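Local coordinates for conserved protein (Methanothermobacter thermautotrophicus, PDB 1T57) that binds flavin mononucleotide through a pyruvate kinase-like alpha/beta domain, although its biological function is unknown, at residues E63-L68 / I76-H81. Numbering follows the deposited sequence.
With FMN (flavin mononucleotide), chain E.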
loop_
_atom_site.group_PDB
_atom_site.type_symbol
_atom_site.label_atom_id
_atom_site.label_comp_id
_atom_site.label_asym_id
_atom_site.label_seq_id
_atom_site.Cartn_x
_atom_site.Cartn_y
_atom_site.Cartn_z
ATOM N N GLU A 63 19.182 25.759 -19.627
ATOM C CA GLU A 63 20.416 25.713 -20.391
ATOM C C GLU A 63 20.360 24.546 -21.375
ATOM O O GLU A 63 20.319 24.770 -22.584
ATOM C CB GLU A 63 21.627 25.618 -19.451
ATOM C CG GLU A 63 22.969 25.940 -20.097
ATOM C CD GLU A 63 23.949 26.615 -19.130
ATOM O OE1 GLU A 63 24.128 26.126 -17.992
ATOM O OE2 GLU A 63 24.548 27.646 -19.513
ATOM N N THR A 64 20.303 23.317 -20.853
ATOM C CA THR A 64 20.255 22.106 -21.681
ATOM C C THR A 64 19.253 22.198 -22.822
ATOM O O THR A 64 19.525 21.769 -23.928
ATOM C CB THR A 64 19.879 20.881 -20.868
ATOM O OG1 THR A 64 20.433 20.990 -19.553
ATOM C CG2 THR A 64 20.416 19.640 -21.552
ATOM N N ALA A 65 18.081 22.750 -22.535
ATOM C CA ALA A 65 17.055 22.930 -23.549
ATOM C C ALA A 65 17.639 23.806 -24.660
ATOM O O ALA A 65 17.549 23.451 -25.845
ATOM C CB ALA A 65 15.835 23.605 -22.935
ATOM N N LEU A 66 18.247 24.934 -24.268
ATOM C CA LEU A 66 18.852 25.874 -25.219
ATOM C C LEU A 66 19.785 25.183 -26.189
ATOM O O LEU A 66 19.584 25.243 -27.402
ATOM C CB LEU A 66 19.628 26.962 -24.489
ATOM C CG LEU A 66 18.803 28.047 -23.801
ATOM C CD1 LEU A 66 19.735 28.957 -23.012
ATOM C CD2 LEU A 66 18.009 28.820 -24.843
ATOM N N ARG A 67 20.793 24.504 -25.655
ATOM C CA ARG A 67 21.746 23.789 -26.489
ATOM C C ARG A 67 21.050 22.880 -27.494
ATOM O O ARG A 67 21.213 23.029 -28.709
ATOM C CB ARG A 67 22.688 22.972 -25.606
ATOM C CG ARG A 67 23.427 23.818 -24.604
ATOM C CD ARG A 67 23.962 25.076 -25.289
ATOM N NE ARG A 67 23.935 26.223 -24.387
ATOM C CZ ARG A 67 23.403 27.401 -24.700
ATOM N NH1 ARG A 67 22.858 27.591 -25.898
ATOM N NH2 ARG A 67 23.403 28.383 -23.809
ATOM N N LEU A 68 20.256 21.950 -26.977
ATOM C CA LEU A 68 19.551 21.004 -27.823
ATOM C C LEU A 68 18.830 21.635 -29.008
ATOM O O LEU A 68 18.913 21.129 -30.124
ATOM C CB LEU A 68 18.544 20.205 -26.995
ATOM C CG LEU A 68 17.724 19.256 -27.864
ATOM C CD1 LEU A 68 18.601 18.123 -28.311
ATOM C CD2 LEU A 68 16.538 18.737 -27.100
ATOM N N ILE A 76 10.235 20.612 -29.773
ATOM C CA ILE A 76 11.034 20.419 -28.577
ATOM C C ILE A 76 10.238 20.909 -27.391
ATOM O O ILE A 76 9.700 22.012 -27.411
ATOM C CB ILE A 76 12.315 21.224 -28.588
ATOM C CG1 ILE A 76 13.224 20.769 -29.716
ATOM C CG2 ILE A 76 13.011 21.062 -27.248
ATOM C CD1 ILE A 76 14.577 21.435 -29.668
ATOM N N VAL A 77 10.174 20.087 -26.353
ATOM C CA VAL A 77 9.454 20.461 -25.160
ATOM C C VAL A 77 10.435 20.320 -24.013
ATOM O O VAL A 77 11.061 19.284 -23.827
ATOM C CB VAL A 77 8.171 19.579 -24.958
ATOM C CG1 VAL A 77 8.494 18.131 -25.179
ATOM C CG2 VAL A 77 7.607 19.774 -23.570
ATOM N N SER A 78 10.574 21.410 -23.273
ATOM C CA SER A 78 11.461 21.491 -22.136
ATOM C C SER A 78 10.597 21.531 -20.888
ATOM O O SER A 78 9.699 22.386 -20.766
ATOM C CB SER A 78 12.303 22.769 -22.229
ATOM O OG SER A 78 13.245 22.886 -21.169
ATOM N N VAL A 79 10.819 20.574 -19.990
ATOM C CA VAL A 79 10.073 20.588 -18.745
ATOM C C VAL A 79 11.063 20.929 -17.638
ATOM O O VAL A 79 12.163 20.389 -17.573
ATOM C CB VAL A 79 9.345 19.228 -18.421
ATOM C CG1 VAL A 79 9.107 18.435 -19.689
ATOM C CG2 VAL A 79 10.104 18.427 -17.397
ATOM N N THR A 80 10.685 21.874 -16.797
ATOM C CA THR A 80 11.528 22.266 -15.686
ATOM C C THR A 80 10.941 21.634 -14.421
ATOM O O THR A 80 9.977 20.854 -14.500
ATOM C CB THR A 80 11.554 23.800 -15.551
ATOM O OG1 THR A 80 12.015 24.158 -14.251
ATOM C CG2 THR A 80 10.168 24.374 -15.777
ATOM N N HIS A 81 11.529 21.948 -13.266
ATOM C CA HIS A 81 11.032 21.436 -11.989
ATOM C C HIS A 81 9.699 22.088 -11.644
ATOM O O HIS A 81 9.395 23.178 -12.136
ATOM C CB HIS A 81 12.029 21.747 -10.885
ATOM C CG HIS A 81 13.116 20.733 -10.756
ATOM N ND1 HIS A 81 14.221 20.928 -9.956
ATOM C CD2 HIS A 81 13.267 19.512 -11.315
ATOM C CE1 HIS A 81 15.008 19.871 -10.035
ATOM N NE2 HIS A 81 14.453 18.996 -10.852
HETATM N N1 FMN E . 17.904 14.931 -11.983
HETATM C C2 FMN E . 18.276 13.835 -11.215
HETATM O O2 FMN E . 19.448 13.528 -11.105
HETATM N N3 FMN E . 17.375 12.956 -10.677
HETATM C C4 FMN E . 16.035 13.244 -10.715
HETATM O O4 FMN E . 15.227 12.388 -10.333
HETATM C C4A FMN E . 15.628 14.322 -11.506
HETATM N N5 FMN E . 14.289 14.617 -11.619
HETATM C C5A FMN E . 13.895 15.486 -12.609
HETATM C C6 FMN E . 12.541 15.754 -12.719
HETATM C C7 FMN E . 12.083 16.701 -13.592
HETATM C C7M FMN E . 10.612 16.963 -13.581
HETATM C C8 FMN E . 12.961 17.698 -13.999
HETATM C C8M FMN E . 12.480 18.850 -14.864
HETATM C C9 FMN E . 14.329 17.466 -13.869
HETATM C C9A FMN E . 14.821 16.307 -13.260
HETATM N N10 FMN E . 16.178 16.199 -12.926
HETATM C C10 FMN E . 16.573 15.109 -12.190
HETATM C "C1'" FMN E . 17.247 17.070 -13.550
HETATM C "C2'" FMN E . 17.453 16.651 -14.979
HETATM O "O2'" FMN E . 17.696 15.239 -15.001
HETATM C "C3'" FMN E . 18.659 17.338 -15.578
HETATM O "O3'" FMN E . 19.797 17.107 -14.804
HETATM C "C4'" FMN E . 18.560 18.775 -16.116
HETATM O "O4'" FMN E . 19.772 18.951 -16.812
HETATM C "C5'" FMN E . 18.610 20.033 -15.276
HETATM O "O5'" FMN E . 18.730 21.034 -16.262
HETATM P P FMN E . 19.804 22.226 -16.374
HETATM O O1P FMN E . 19.265 23.180 -17.383
HETATM O O2P FMN E . 21.202 21.743 -16.810
HETATM O O3P FMN E . 19.865 22.883 -14.988
#
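Within the beta-alpha-beta unit formed by strand 54-58, helix 63-69 and strand 75-79, the helix packs over the last strand through two small patches, Ala65 on Ser78 and Leu68 on Ile76. Ala65 CB sits 3.2 Å from Ser78 OG and 3.7 Å from Ser78 CB. Because the serine hydroxyl lies anti to its own backbone N (chi1 -177°), OG is directed off the strand toward the helix, onto the alanine methyl. Such small side chains let helix and strand come near, with 5.9 Å between Ala65 CA and Ser78 CA. One turn further along the helix, a methyl of each branched chain meets the other, Leu68 CD2 lying 4.2 Å from Ile76 CD1. Helix 95-104 adds Leu101 against Ala65 and Ser78, while Leu40 and Val43 of helix 36-50 pack on Leu68.

Helix and strand point their ends at the same flavin mononucleotide, in the manner of alpha/beta folds that bind ligands beyond the carboxyl edge of parallel strands. At the first turn of the helix, Thr64 OG1 stands 2.9 Å from FMN O2P and makes a weak hydrogen bond of 3.5 Å to FMN O4'. Residues 79-81 meet the dimethylbenzene end of the flavin: Val79 CG2 is 3.5 Å from FMN C8M, and the His81 imidazole comes edge-on over the flavin face, its plane steeply inclined, with CD2 3.3 Å from FMN C8. His81 ND1 is hydrogen-bonded to Glu92, which helps fix the rotation of the imidazole. Ser59 links helix and ligand, its hydroxyl bonding both Ala65 N and FMN.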